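Putative glyoxalase superfamily protein (Ralstonia eutropha, PDB 3IUZ) probably acts as an iron(II)-dependent dioxygenase that decarboxylates 2-oxoadipate to give 2-hydroxyglutarate. Local coordinates at residues Ala7-Ala12 with Ala46-Met51; Arg105-Leu110 with Arg128-Ala133; Tyr118-Ile123 with Phe143-His148; Thr177-Leu182 with Gly198-Cys203. All coordinates share one frame; numbering follows the deposited sequence. Where two conformers were deposited one is given.

Interaction 1: Ala7-Ala12 with Ala46-Met51; sequences ATLLSA and AQALNM
Leu10 and Ala48 mark the closest backbone approach, with CA atoms 6.1 Å apart, where the segments 7-12 and 46-51 run in roughly the same direction, their axes crossing at -39° and coming within 9.2 Å. Ala48, a small residue, lies at the point of closest approach. Its CB, directed at the other helix, is met by CB of Leu9 at 3.7 Å and, a little farther off, by CD1 of the same leucine. Leu10 uses both of its methyls. Its CD2 methyl lies 3.5 Å from Ala48 O, a van der Waals contact with the backbone, and also touches CB of Met51, a selenomethionine. Its CD1 methyl turns to the far end of that residue, 3.8 Å from Met51 CE and slightly more from SE. The bend at chi3 (85°) folds the selenomethionine so that CB and CE meet different methyls of one leucine, and the two side chains cross at about a right angle. The side chains that meet are all apolar and buried; the one polar atom touched is the backbone oxygen of Ala48. Around it, Leu10 also packs on Thr19 and Leu23 of helix 16-25, while Leu9 and Ala48 share Ile197 of helix 190-200; helix 4-14 thus packs against helices 16-25, 42-60 and 190-200.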
loop_
_atom_site.group_PDB
_atom_site.type_symbol
_atom_site.label_atom_id
_atom_site.label_comp_id
_atom_site.label_asym_id
_atom_site.label_seq_id
_atom_site.Cartn_x
_atom_site.Cartn_y
_atom_site.Cartn_z
ATOM N N ALA A 7 -17.276 4.073 -9.567
ATOM C CA ALA A 7 -18.004 2.828 -9.407
ATOM C C ALA A 7 -17.737 1.910 -10.618
ATOM O O ALA A 7 -17.563 0.695 -10.474
ATOM C CB ALA A 7 -19.515 3.103 -9.205
ATOM N N THR A 8 -17.765 2.469 -11.809
ATOM C CA THR A 8 -17.510 1.690 -13.041
ATOM C C THR A 8 -16.088 1.137 -13.073
ATOM O O THR A 8 -15.871 -0.047 -13.355
ATOM C CB THR A 8 -17.735 2.531 -14.280
ATOM O OG1 THR A 8 -19.057 3.055 -14.223
ATOM C CG2 THR A 8 -17.579 1.686 -15.626
ATOM N N LEU A 9 -15.116 1.980 -12.727
ATOM C CA LEU A 9 -13.729 1.540 -12.645
ATOM C C LEU A 9 -13.565 0.380 -11.638
ATOM O O LEU A 9 -12.839 -0.579 -11.913
ATOM C CB LEU A 9 -12.817 2.725 -12.248
ATOM C CG LEU A 9 -12.729 3.877 -13.247
ATOM C CD1 LEU A 9 -12.028 5.105 -12.602
ATOM C CD2 LEU A 9 -11.984 3.385 -14.557
ATOM N N LEU A 10 -14.209 0.494 -10.485
ATOM C CA LEU A 10 -14.198 -0.552 -9.449
ATOM C C LEU A 10 -14.847 -1.846 -9.939
ATOM O O LEU A 10 -14.273 -2.950 -9.850
ATOM C CB LEU A 10 -14.935 -0.068 -8.169
ATOM C CG LEU A 10 -14.187 0.967 -7.308
ATOM C CD1 LEU A 10 -14.843 1.196 -5.939
ATOM C CD2 LEU A 10 -12.775 0.556 -7.105
ATOM N N SER A 11 -16.005 -1.689 -10.519
ATOM C CA SER A 11 -16.838 -2.816 -10.938
ATOM C C SER A 11 -16.143 -3.691 -11.974
ATOM O O SER A 11 -16.243 -4.897 -11.907
ATOM C CB SER A 11 -18.190 -2.302 -11.462
ATOM O OG SER A 11 -19.131 -3.350 -11.418
ATOM N N ALA A 12 -15.397 -3.071 -12.887
ATOM C CA ALA A 12 -14.632 -3.784 -13.921
ATOM C C ALA A 12 -13.485 -4.582 -13.265
ATOM O O ALA A 12 -13.034 -5.572 -13.785
ATOM C CB ALA A 12 -14.075 -2.811 -14.950
ATOM N N ALA A 46 -6.829 7.305 -9.953
ATOM C CA ALA A 46 -5.966 7.131 -8.788
ATOM C C ALA A 46 -6.769 6.700 -7.563
ATOM O O ALA A 46 -6.349 5.799 -6.812
ATOM C CB ALA A 46 -5.177 8.403 -8.494
ATOM N N GLN A 47 -7.909 7.343 -7.360
ATOM C CA GLN A 47 -8.812 7.021 -6.261
ATOM C C GLN A 47 -9.370 5.586 -6.406
ATOM O O GLN A 47 -9.321 4.804 -5.415
ATOM C CB GLN A 47 -9.929 8.047 -6.172
ATOM C CG GLN A 47 -11.015 7.753 -5.150
ATOM C CD GLN A 47 -10.536 7.798 -3.762
ATOM O OE1 GLN A 47 -9.523 8.427 -3.448
ATOM N NE2 GLN A 47 -11.285 7.129 -2.873
ATOM N N ALA A 48 -9.784 5.213 -7.627
ATOM C CA ALA A 48 -10.301 3.838 -7.865
ATOM C C ALA A 48 -9.220 2.816 -7.662
ATOM O O ALA A 48 -9.488 1.801 -6.964
ATOM C CB ALA A 48 -10.948 3.664 -9.186
ATOM N N LEU A 49 -8.015 3.060 -8.186
ATOM C CA LEU A 49 -6.896 2.116 -7.933
ATOM C C LEU A 49 -6.719 1.897 -6.413
ATOM O O LEU A 49 -6.590 0.748 -5.958
ATOM C CB LEU A 49 -5.581 2.573 -8.531
ATOM C CG LEU A 49 -4.308 1.826 -8.158
ATOM C CD1 LEU A 49 -4.375 0.369 -8.682
ATOM C CD2 LEU A 49 -3.036 2.553 -8.630
ATOM N N ASN A 50 -6.696 3.002 -5.662
ATOM C CA ASN A 50 -6.487 2.941 -4.237
ATOM C C ASN A 50 -7.531 2.090 -3.545
ATOM O O ASN A 50 -7.201 1.366 -2.633
ATOM C CB ASN A 50 -6.490 4.328 -3.594
ATOM C CG ASN A 50 -5.212 5.090 -3.876
ATOM O OD1 ASN A 50 -4.290 4.515 -4.451
ATOM N ND2 ASN A 50 -5.184 6.419 -3.553
HETATM N N MSE A 51 -8.777 2.224 -3.981
HETATM C CA MSE A 51 -9.844 1.496 -3.402
HETATM C C MSE A 51 -9.718 -0.017 -3.709
HETATM O O MSE A 51 -10.092 -0.845 -2.874
HETATM C CB MSE A 51 -11.185 2.089 -3.880
HETATM C CG MSE A 51 -11.484 3.539 -3.287
HETATM SE SE MSE A 51 -13.021 4.287 -4.056
HETATM C CE MSE A 51 -14.403 3.522 -2.928
#

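Interaction 2: Arg105-Leu110 with Arg128-Ala133; sequences RILRPL and RSYAHA
His132 turns its imidazole toward Leu110 by holding CG opposite the backbone N (chi1 -158°), whereas Tyr130, two residues earlier on strand 125-132, has CG beside its own N (chi1 -71°) and sends its ring toward Leu107. The strand thus makes one polar and one apolar contact with helix 101-110. In the polar one, NE2 of His132 donates to the carbonyl oxygen of Leu110 over 2.8 Å, with a bent N-H...O angle of 143°; the oxygen sits near the ring edge but tilted out of its plane, and the donor in turn stands off the carbonyl plane. The apolar one is looser: CD1 of Leu107 comes obliquely to the tyrosine ring, 4.2 Å from Tyr130 CG. The phenol oxygen is held elsewhere, by Glu100. Tyr112 meets the histidine ring edge-to-face, and Ala46 of helix 42-60 packs on it as well. Because ND1 is hydrogen-bonded to the backbone N of Asp134 while NE2 donates to Leu110 O, both ring nitrogens are used in this buried place, an arrangement consistent with a neutral imidazole carrying its proton on NE2 and tying the end of the strand to the helix backbone.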
loop_
_atom_site.group_PDB
_atom_site.type_symbol
_atom_site.label_atom_id
_atom_site.label_comp_id
_atom_site.label_asym_id
_atom_site.label_seq_id
_atom_site.Cartn_x
_atom_site.Cartn_y
_atom_site.Cartn_z
ATOM N N ARG A 105 7.732 5.586 -10.837
ATOM C CA ARG A 105 7.436 5.444 -12.258
ATOM C C ARG A 105 5.950 5.144 -12.556
ATOM O O ARG A 105 5.522 5.311 -13.698
ATOM C CB ARG A 105 8.296 4.372 -12.892
ATOM C CG ARG A 105 7.851 2.921 -12.548
ATOM C CD ARG A 105 8.837 1.846 -12.940
ATOM N NE ARG A 105 8.438 0.545 -12.391
ATOM C CZ ARG A 105 8.615 -0.641 -12.978
ATOM N NH1 ARG A 105 9.210 -0.771 -14.162
ATOM N NH2 ARG A 105 8.238 -1.731 -12.339
ATOM N N ILE A 106 5.191 4.728 -11.521
ATOM C CA ILE A 106 3.765 4.516 -11.590
ATOM C C ILE A 106 3.022 5.703 -10.968
ATOM O O ILE A 106 2.098 6.268 -11.573
ATOM C CB ILE A 106 3.334 3.205 -10.845
ATOM C CG1 ILE A 106 3.971 1.947 -11.446
ATOM C CG2 ILE A 106 1.807 3.090 -10.790
ATOM C CD1 ILE A 106 3.796 0.618 -10.548
ATOM N N LEU A 107 3.399 6.093 -9.749
ATOM C CA LEU A 107 2.623 7.092 -9.032
ATOM C C LEU A 107 2.720 8.475 -9.683
ATOM O O LEU A 107 1.775 9.251 -9.613
ATOM C CB LEU A 107 3.114 7.226 -7.572
ATOM C CG LEU A 107 3.039 5.923 -6.764
ATOM C CD1 LEU A 107 3.557 6.000 -5.354
ATOM C CD2 LEU A 107 1.591 5.414 -6.751
ATOM N N ARG A 108 3.885 8.789 -10.264
ATOM C CA ARG A 108 4.128 10.123 -10.829
ATOM C C ARG A 108 3.184 10.358 -12.010
ATOM O O ARG A 108 2.445 11.312 -11.983
ATOM C CB ARG A 108 5.598 10.309 -11.184
ATOM C CG ARG A 108 6.496 10.364 -9.970
ATOM C CD ARG A 108 6.419 11.656 -9.181
ATOM N NE ARG A 108 7.112 12.711 -9.886
ATOM C CZ ARG A 108 6.617 13.878 -10.254
ATOM N NH1 ARG A 108 5.367 14.234 -9.982
ATOM N NH2 ARG A 108 7.397 14.710 -10.949
ATOM N N PRO A 109 3.133 9.453 -12.998
ATOM C CA PRO A 109 2.175 9.704 -14.082
ATOM C C PRO A 109 0.686 9.596 -13.656
ATOM O O PRO A 109 -0.195 10.167 -14.293
ATOM C CB PRO A 109 2.541 8.636 -15.109
ATOM C CG PRO A 109 3.295 7.581 -14.307
ATOM C CD PRO A 109 4.046 8.336 -13.326
ATOM N N LEU A 110 0.382 8.873 -12.584
ATOM C CA LEU A 110 -0.964 8.919 -11.986
ATOM C C LEU A 110 -1.356 10.280 -11.398
ATOM O O LEU A 110 -2.534 10.521 -11.177
ATOM C CB LEU A 110 -1.137 7.900 -10.895
ATOM C CG LEU A 110 -1.297 6.443 -11.360
ATOM C CD1 LEU A 110 -1.292 5.479 -10.107
ATOM C CD2 LEU A 110 -2.526 6.180 -12.279
ATOM N N ARG A 128 9.279 7.827 2.193
ATOM C CA ARG A 128 8.838 9.031 1.461
ATOM C C ARG A 128 7.339 8.969 1.266
ATOM O O ARG A 128 6.775 7.914 0.962
ATOM C CB ARG A 128 9.525 9.115 0.108
ATOM C CG ARG A 128 11.011 9.278 0.198
ATOM C CD ARG A 128 11.708 9.481 -1.156
ATOM N NE ARG A 128 13.190 9.578 -1.050
ATOM C CZ ARG A 128 14.039 8.551 -1.007
ATOM N NH1 ARG A 128 13.608 7.299 -0.980
ATOM N NH2 ARG A 128 15.346 8.780 -0.974
ATOM N N SER A 129 6.668 10.094 1.414
ATOM C CA SER A 129 5.237 10.138 1.156
ATOM C C SER A 129 4.946 10.819 -0.176
ATOM O O SER A 129 5.693 11.726 -0.606
ATOM C CB SER A 129 4.524 10.854 2.286
ATOM O OG SER A 129 4.938 12.219 2.316
ATOM N N TYR A 130 3.889 10.337 -0.817
ATOM C CA TYR A 130 3.379 10.805 -2.127
ATOM C C TYR A 130 1.917 11.198 -1.981
ATOM O O TYR A 130 1.065 10.388 -1.582
ATOM C CB TYR A 130 3.547 9.685 -3.196
ATOM C CG TYR A 130 4.991 9.542 -3.500
ATOM C CD1 TYR A 130 5.603 10.427 -4.375
ATOM C CD2 TYR A 130 5.805 8.677 -2.742
ATOM C CE1 TYR A 130 6.985 10.372 -4.624
ATOM C CE2 TYR A 130 7.167 8.616 -2.945
ATOM C CZ TYR A 130 7.764 9.466 -3.889
ATOM O OH TYR A 130 9.117 9.430 -4.057
ATOM N N ALA A 131 1.612 12.448 -2.335
ATOM C CA ALA A 131 0.242 12.955 -2.295
ATOM C C ALA A 131 -0.198 13.324 -3.674
ATOM O O ALA A 131 0.588 13.828 -4.482
ATOM C CB ALA A 131 0.122 14.217 -1.373
ATOM N N HIS A 132 -1.481 13.153 -3.909
ATOM C CA HIS A 132 -2.037 13.417 -5.223
ATOM C C HIS A 132 -2.251 14.900 -5.481
ATOM O O HIS A 132 -2.933 15.598 -4.707
ATOM C CB HIS A 132 -3.315 12.627 -5.450
ATOM C CG HIS A 132 -3.609 12.448 -6.892
ATOM N ND1 HIS A 132 -4.204 13.441 -7.639
ATOM C CD2 HIS A 132 -3.328 11.434 -7.753
ATOM C CE1 HIS A 132 -4.280 13.048 -8.902
ATOM N NE2 HIS A 132 -3.788 11.817 -8.997
ATOM N N ALA A 133 -1.705 15.375 -6.594
ATOM C CA ALA A 133 -1.731 16.821 -6.910
ATOM C C ALA A 133 -3.157 17.343 -7.055
ATOM O O ALA A 133 -3.373 18.509 -6.868
ATOM C CB ALA A 133 -0.924 17.124 -8.201
#

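Interaction 3: Tyr118-Ile123 with Phe143-His148; sequences YPLDRI and FVSEFH
Tyr118 and Phe143 meet across one intervening strand of the mixed beta-sheet, in a protein whose family belongs to the glyoxalase clan. Strands 112-120 and 141-147 each pair antiparallel with strand 125-132 and so run in the same direction as each other, and their side chains make contact above that middle strand instead of through backbone bonds. The rings are inclined at only 28°, yet displaced along their planes until little of one lies over the other: the ring centroids of Tyr118 and Phe143 are 5.8 Å from one another, and the touching is done by CD2 of Tyr118 and CE2 of Phe143, 3.6 Å apart. The first torsions differ: Tyr118 keeps CG beside its backbone N (chi1 -56°), whereas Phe143 has CG anti to its own backbone N (chi1 -167°). Farther along, Leu120 brings CD1 to within 3.9 Å of Ser145 OG, a plain van der Waals contact. The last meeting is made by the backbone, for Ile123 O approaches Phe147 CE1 obliquely at 3.9 Å. In the next shell, Ser129 of the middle strand packs on both Tyr118 and Phe143, and Met125 does the same for Ser145 and Phe147. Phe325 joins the aromatic group: its ring meets that of Phe143, and its backbone N is hydrogen-bonded to Tyr118 OH. The chain leaves strand 112-120 through a short 3-10 segment, 121-122, spanned by the bond from Ile123 N to Leu120 O at 3.0 Å.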
loop_
_atom_site.group_PDB
_atom_site.type_symbol
_atom_site.label_atom_id
_atom_site.label_comp_id
_atom_site.label_asym_id
_atom_site.label_seq_id
_atom_site.Cartn_x
_atom_site.Cartn_y
_atom_site.Cartn_z
ATOM N N TYR A 118 11.288 11.022 4.981
ATOM C CA TYR A 118 11.362 10.552 6.355
ATOM C C TYR A 118 12.422 9.474 6.530
ATOM O O TYR A 118 12.133 8.310 6.325
ATOM C CB TYR A 118 10.014 9.969 6.750
ATOM C CG TYR A 118 8.915 10.962 6.557
ATOM C CD1 TYR A 118 8.717 11.979 7.477
ATOM C CD2 TYR A 118 8.122 10.942 5.405
ATOM C CE1 TYR A 118 7.734 12.930 7.279
ATOM C CE2 TYR A 118 7.131 11.873 5.199
ATOM C CZ TYR A 118 6.934 12.863 6.152
ATOM O OH TYR A 118 5.950 13.792 5.970
ATOM N N PRO A 119 13.640 9.848 6.944
ATOM C CA PRO A 119 14.690 8.835 7.214
ATOM C C PRO A 119 14.273 7.952 8.389
ATOM O O PRO A 119 13.639 8.442 9.312
ATOM C CB PRO A 119 15.943 9.665 7.554
ATOM C CG PRO A 119 15.574 11.095 7.303
ATOM C CD PRO A 119 14.079 11.208 7.268
ATOM N N LEU A 120 14.553 6.657 8.294
ATOM C CA LEU A 120 14.134 5.662 9.280
ATOM C C LEU A 120 15.399 4.861 9.598
ATOM O O LEU A 120 15.481 3.647 9.383
ATOM C CB LEU A 120 13.019 4.774 8.711
ATOM C CG LEU A 120 11.756 5.471 8.207
ATOM C CD1 LEU A 120 10.890 4.552 7.363
ATOM C CD2 LEU A 120 10.954 6.061 9.397
ATOM N N ASP A 121 16.407 5.585 10.049
ATOM C CA ASP A 121 17.752 5.054 10.188
ATOM C C ASP A 121 17.825 3.863 11.142
ATOM O O ASP A 121 18.617 2.924 10.928
ATOM C CB ASP A 121 18.662 6.172 10.669
ATOM C CG ASP A 121 18.762 7.294 9.639
ATOM O OD1 ASP A 121 18.642 7.009 8.406
ATOM O OD2 ASP A 121 18.897 8.472 10.060
ATOM N N ARG A 122 16.971 3.884 12.150
ATOM C CA ARG A 122 16.977 2.838 13.173
ATOM C C ARG A 122 16.693 1.490 12.530
ATOM O O ARG A 122 17.235 0.474 12.956
ATOM C CB ARG A 122 15.959 3.129 14.266
ATOM C CG ARG A 122 15.903 2.070 15.382
ATOM N N ILE A 123 15.884 1.484 11.477
ATOM C CA ILE A 123 15.540 0.242 10.841
ATOM C C ILE A 123 16.170 0.119 9.442
ATOM O O ILE A 123 15.749 -0.700 8.656
ATOM C CB ILE A 123 13.990 0.062 10.818
ATOM C CG1 ILE A 123 13.272 1.223 10.110
ATOM C CG2 ILE A 123 13.468 -0.146 12.208
ATOM C CD1 ILE A 123 11.756 1.010 9.983
ATOM N N PHE A 143 2.874 5.794 1.037
ATOM C CA PHE A 143 4.103 5.906 1.806
ATOM C C PHE A 143 4.996 4.789 1.286
ATOM O O PHE A 143 4.621 3.635 1.366
ATOM C CB PHE A 143 3.843 5.804 3.307
ATOM C CG PHE A 143 5.019 6.230 4.132
ATOM C CD1 PHE A 143 6.070 5.354 4.375
ATOM C CD2 PHE A 143 5.104 7.506 4.646
ATOM C CE1 PHE A 143 7.157 5.742 5.149
ATOM C CE2 PHE A 143 6.190 7.892 5.403
ATOM C CZ PHE A 143 7.219 7.025 5.645
ATOM N N VAL A 144 6.113 5.145 0.659
ATOM C CA VAL A 144 6.978 4.154 0.047
ATOM C C VAL A 144 8.293 4.185 0.748
ATOM O O VAL A 144 8.964 5.228 0.788
ATOM C CB VAL A 144 7.202 4.436 -1.454
ATOM C CG1 VAL A 144 8.090 3.302 -2.060
ATOM C CG2 VAL A 144 5.813 4.547 -2.168
ATOM N N SER A 145 8.654 3.046 1.302
ATOM C CA SER A 145 9.924 2.875 1.974
ATOM C C SER A 145 10.895 2.059 1.165
ATOM O O SER A 145 10.496 1.172 0.390
ATOM C CB SER A 145 9.685 2.218 3.325
ATOM O OG SER A 145 9.085 3.163 4.193
ATOM N N GLU A 146 12.167 2.387 1.340
ATOM C CA GLU A 146 13.276 1.668 0.762
ATOM C C GLU A 146 14.130 1.060 1.858
ATOM O O GLU A 146 14.617 1.764 2.783
ATOM C CB GLU A 146 14.197 2.592 -0.023
ATOM C CG GLU A 146 13.559 3.359 -1.149
ATOM C CD GLU A 146 14.586 4.183 -1.908
ATOM O OE1 GLU A 146 15.341 4.994 -1.278
ATOM O OE2 GLU A 146 14.580 4.028 -3.140
ATOM N N PHE A 147 14.365 -0.239 1.738
ATOM C CA PHE A 147 15.326 -0.924 2.611
ATOM C C PHE A 147 16.777 -0.843 2.074
ATOM O O PHE A 147 17.033 -1.067 0.877
ATOM C CB PHE A 147 14.919 -2.400 2.837
ATOM C CG PHE A 147 15.817 -3.076 3.782
ATOM C CD1 PHE A 147 15.682 -2.865 5.120
ATOM C CD2 PHE A 147 16.896 -3.832 3.321
ATOM C CE1 PHE A 147 16.574 -3.412 5.996
ATOM C CE2 PHE A 147 17.792 -4.389 4.232
ATOM C CZ PHE A 147 17.612 -4.159 5.545
ATOM N N HIS A 148 17.713 -0.574 2.992
ATOM C CA HIS A 148 19.140 -0.367 2.723
ATOM C C HIS A 148 20.011 -1.487 3.309
ATOM O O HIS A 148 20.304 -1.475 4.507
ATOM C CB HIS A 148 19.617 0.966 3.333
ATOM C CG HIS A 148 18.821 2.153 2.874
ATOM N ND1 HIS A 148 18.738 2.496 1.549
ATOM C CD2 HIS A 148 18.090 3.076 3.552
ATOM C CE1 HIS A 148 17.950 3.557 1.413
ATOM N NE2 HIS A 148 17.554 3.942 2.613
#

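Interaction 4: Thr177-Leu182 with Gly198-Cys203; sequences TLLWQL and GLLVPC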
loop_
_atom_site.group_PDB
_atom_site.type_symbol
_atom_site.label_atom_id
_atom_site.label_comp_id
_atom_site.label_asym_id
_atom_site.label_seq_id
_atom_site.Cartn_x
_atom_site.Cartn_y
_atom_site.Cartn_z
ATOM N N THR A 177 1.955 2.060 -21.560
ATOM C CA THR A 177 1.239 2.770 -22.603
ATOM C C THR A 177 0.101 3.620 -22.038
ATOM O O THR A 177 -0.028 4.847 -22.335
ATOM C CB THR A 177 0.648 1.767 -23.623
ATOM O OG1 THR A 177 1.724 1.033 -24.237
ATOM C CG2 THR A 177 -0.195 2.499 -24.697
ATOM N N LEU A 178 -0.709 3.012 -21.171
ATOM C CA LEU A 178 -1.922 3.686 -20.664
ATOM C C LEU A 178 -1.569 4.767 -19.621
ATOM O O LEU A 178 -2.184 5.839 -19.590
ATOM C CB LEU A 178 -2.919 2.644 -20.082
ATOM C CG LEU A 178 -3.550 1.703 -21.141
ATOM C CD1 LEU A 178 -4.457 0.591 -20.505
ATOM C CD2 LEU A 178 -4.352 2.552 -22.166
ATOM N N LEU A 179 -0.574 4.455 -18.795
ATOM C CA LEU A 179 -0.042 5.382 -17.810
ATOM C C LEU A 179 0.420 6.716 -18.433
ATOM O O LEU A 179 0.080 7.794 -17.968
ATOM C CB LEU A 179 1.137 4.698 -17.130
ATOM C CG LEU A 179 1.445 5.074 -15.704
ATOM C CD1 LEU A 179 0.136 5.191 -14.931
ATOM C CD2 LEU A 179 2.444 3.997 -15.139
ATOM N N TRP A 180 1.203 6.633 -19.515
ATOM C CA TRP A 180 1.743 7.811 -20.162
ATOM C C TRP A 180 0.751 8.537 -21.079
ATOM O O TRP A 180 0.879 9.762 -21.229
ATOM C CB TRP A 180 3.109 7.459 -20.795
ATOM C CG TRP A 180 4.031 7.190 -19.675
ATOM C CD1 TRP A 180 4.402 5.972 -19.153
ATOM C CD2 TRP A 180 4.543 8.174 -18.768
ATOM N NE1 TRP A 180 5.158 6.159 -18.036
ATOM C CE2 TRP A 180 5.256 7.495 -17.774
ATOM C CE3 TRP A 180 4.467 9.570 -18.710
ATOM C CZ2 TRP A 180 5.896 8.166 -16.720
ATOM C CZ3 TRP A 180 5.095 10.231 -17.658
ATOM C CH2 TRP A 180 5.843 9.511 -16.703
ATOM N N GLN A 181 -0.253 7.837 -21.638
ATOM C CA GLN A 181 -1.411 8.502 -22.267
ATOM C C GLN A 181 -2.159 9.341 -21.217
ATOM O O GLN A 181 -2.584 10.470 -21.489
ATOM C CB GLN A 181 -2.392 7.481 -22.895
ATOM C CG GLN A 181 -1.720 6.815 -24.143
ATOM C CD GLN A 181 -2.587 5.823 -24.847
ATOM O OE1 GLN A 181 -3.779 5.672 -24.515
ATOM N NE2 GLN A 181 -1.997 5.131 -25.820
ATOM N N LEU A 182 -2.318 8.759 -20.030
ATOM C CA LEU A 182 -3.037 9.382 -18.928
ATOM C C LEU A 182 -2.278 10.621 -18.488
ATOM O O LEU A 182 -2.889 11.653 -18.300
ATOM C CB LEU A 182 -3.199 8.422 -17.747
ATOM C CG LEU A 182 -3.916 8.955 -16.498
ATOM C CD1 LEU A 182 -5.323 9.469 -16.808
ATOM C CD2 LEU A 182 -3.953 7.865 -15.404
ATOM N N GLY A 198 -6.423 -2.622 -13.546
ATOM C CA GLY A 198 -6.217 -4.078 -13.538
ATOM C C GLY A 198 -4.751 -4.465 -13.715
ATOM O O GLY A 198 -4.298 -5.458 -13.168
ATOM N N LEU A 199 -4.022 -3.671 -14.496
ATOM C CA LEU A 199 -2.637 -3.976 -14.826
ATOM C C LEU A 199 -1.740 -3.468 -13.753
ATOM O O LEU A 199 -0.646 -4.016 -13.566
ATOM C CB LEU A 199 -2.220 -3.345 -16.147
ATOM C CG LEU A 199 -2.878 -3.938 -17.404
ATOM C CD1 LEU A 199 -2.591 -3.005 -18.626
ATOM C CD2 LEU A 199 -2.347 -5.366 -17.600
ATOM N N LEU A 200 -2.180 -2.449 -13.027
ATOM C CA LEU A 200 -1.338 -1.905 -11.969
ATOM C C LEU A 200 -1.439 -2.695 -10.675
ATOM O O LEU A 200 -0.460 -2.754 -9.915
ATOM C CB LEU A 200 -1.661 -0.437 -11.678
ATOM C CG LEU A 200 -1.341 0.543 -12.819
ATOM C CD1 LEU A 200 -1.709 1.985 -12.394
ATOM C CD2 LEU A 200 0.172 0.466 -13.236
ATOM N N VAL A 201 -2.608 -3.262 -10.402
ATOM C CA VAL A 201 -2.811 -3.933 -9.123
ATOM C C VAL A 201 -1.751 -5.035 -8.854
ATOM O O VAL A 201 -1.216 -5.099 -7.719
ATOM C CB VAL A 201 -4.258 -4.420 -8.966
ATOM C CG1 VAL A 201 -4.367 -5.509 -7.857
ATOM C CG2 VAL A 201 -5.207 -3.204 -8.719
ATOM N N PRO A 202 -1.385 -5.836 -9.862
ATOM C CA PRO A 202 -0.357 -6.861 -9.629
ATOM C C PRO A 202 1.058 -6.354 -9.359
ATOM O O PRO A 202 1.915 -7.163 -8.989
ATOM C CB PRO A 202 -0.426 -7.724 -10.915
ATOM C CG PRO A 202 -1.833 -7.549 -11.387
ATOM C CD PRO A 202 -2.037 -6.048 -11.161
ATOM N N CYS A 203 1.320 -5.038 -9.487
ATOM C CA CYS A 203 2.615 -4.487 -9.099
ATOM C C CYS A 203 2.775 -4.429 -7.585
ATOM O O CYS A 203 3.906 -4.408 -7.050
ATOM C CB CYS A 203 2.793 -3.057 -9.662
ATOM S SG CYS A 203 2.703 -2.946 -11.478
#
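Leu178 faces Leu199, and Leu179 faces Leu200, so that two successive leucines on each side form two separate pairs, each meeting methyl to methyl. In the first pair both CB atoms are directed at the opposite segment. Their second torsions are extended, which carries CD1 to the far end of each side chain, and Leu178 CD1 and Leu199 CD1 stand 4.5 Å apart. The second pair is less symmetrical. Leu200 sends its extended CD1 (chi2 -180°) straight out from a CB that already points across, whereas Leu179 starts off to one side and only its terminal methyls turn toward the neighbour. In the conformer described, Leu179 CD1 lies 4.5 Å from Leu200 CD1; because the residue has a second conformer, this distance describes one state of the pair. The backbones stay well separated, with CA atoms of Leu178 and Leu199 9.7 Å apart, and long leucine side chains bridge most of that interval. Just 104 Å² is buried, both sides summed, consistent with light contact at the methyl ends.

Leu178 also rests on Leu196, Asp192 and Glu195 of helix 190-200, Leu179 packs on Pro109 of helix 101-110, and Leu200 touches Leu171 in a loop. The arrangement is leucine-to-leucine packing between helices consecutive in the chain, 173-185 and 190-200, joined by a short link containing strand 187-188, within the helical part of the protein.

Overall arrangement
Helix 42-60 is the hub of interactions 1, 2 and 4. Its Leu49 reaches both others: CD2 lies 3.7 Å from Leu110 CD1 of interaction 2, and CD1 lies 3.7 Å from Val201 CG2 of interaction 4. Pro109 joins interaction 2 to interaction 4 directly, its CG 3.6 Å from Trp180 CZ2. Toward the sheet, interactions 2 and 3 are joined by a probable backbone hydrogen bond, Arg128 O to Val144 N, and by a salt bridge, Arg128 NH1 to Glu146 OE1 at 2.9 Å. Interactions 1 and 3, with centres about 29 Å apart, do not touch and lie on opposite sides of the chain's centre; interaction 2 links the helical packing to the sheet.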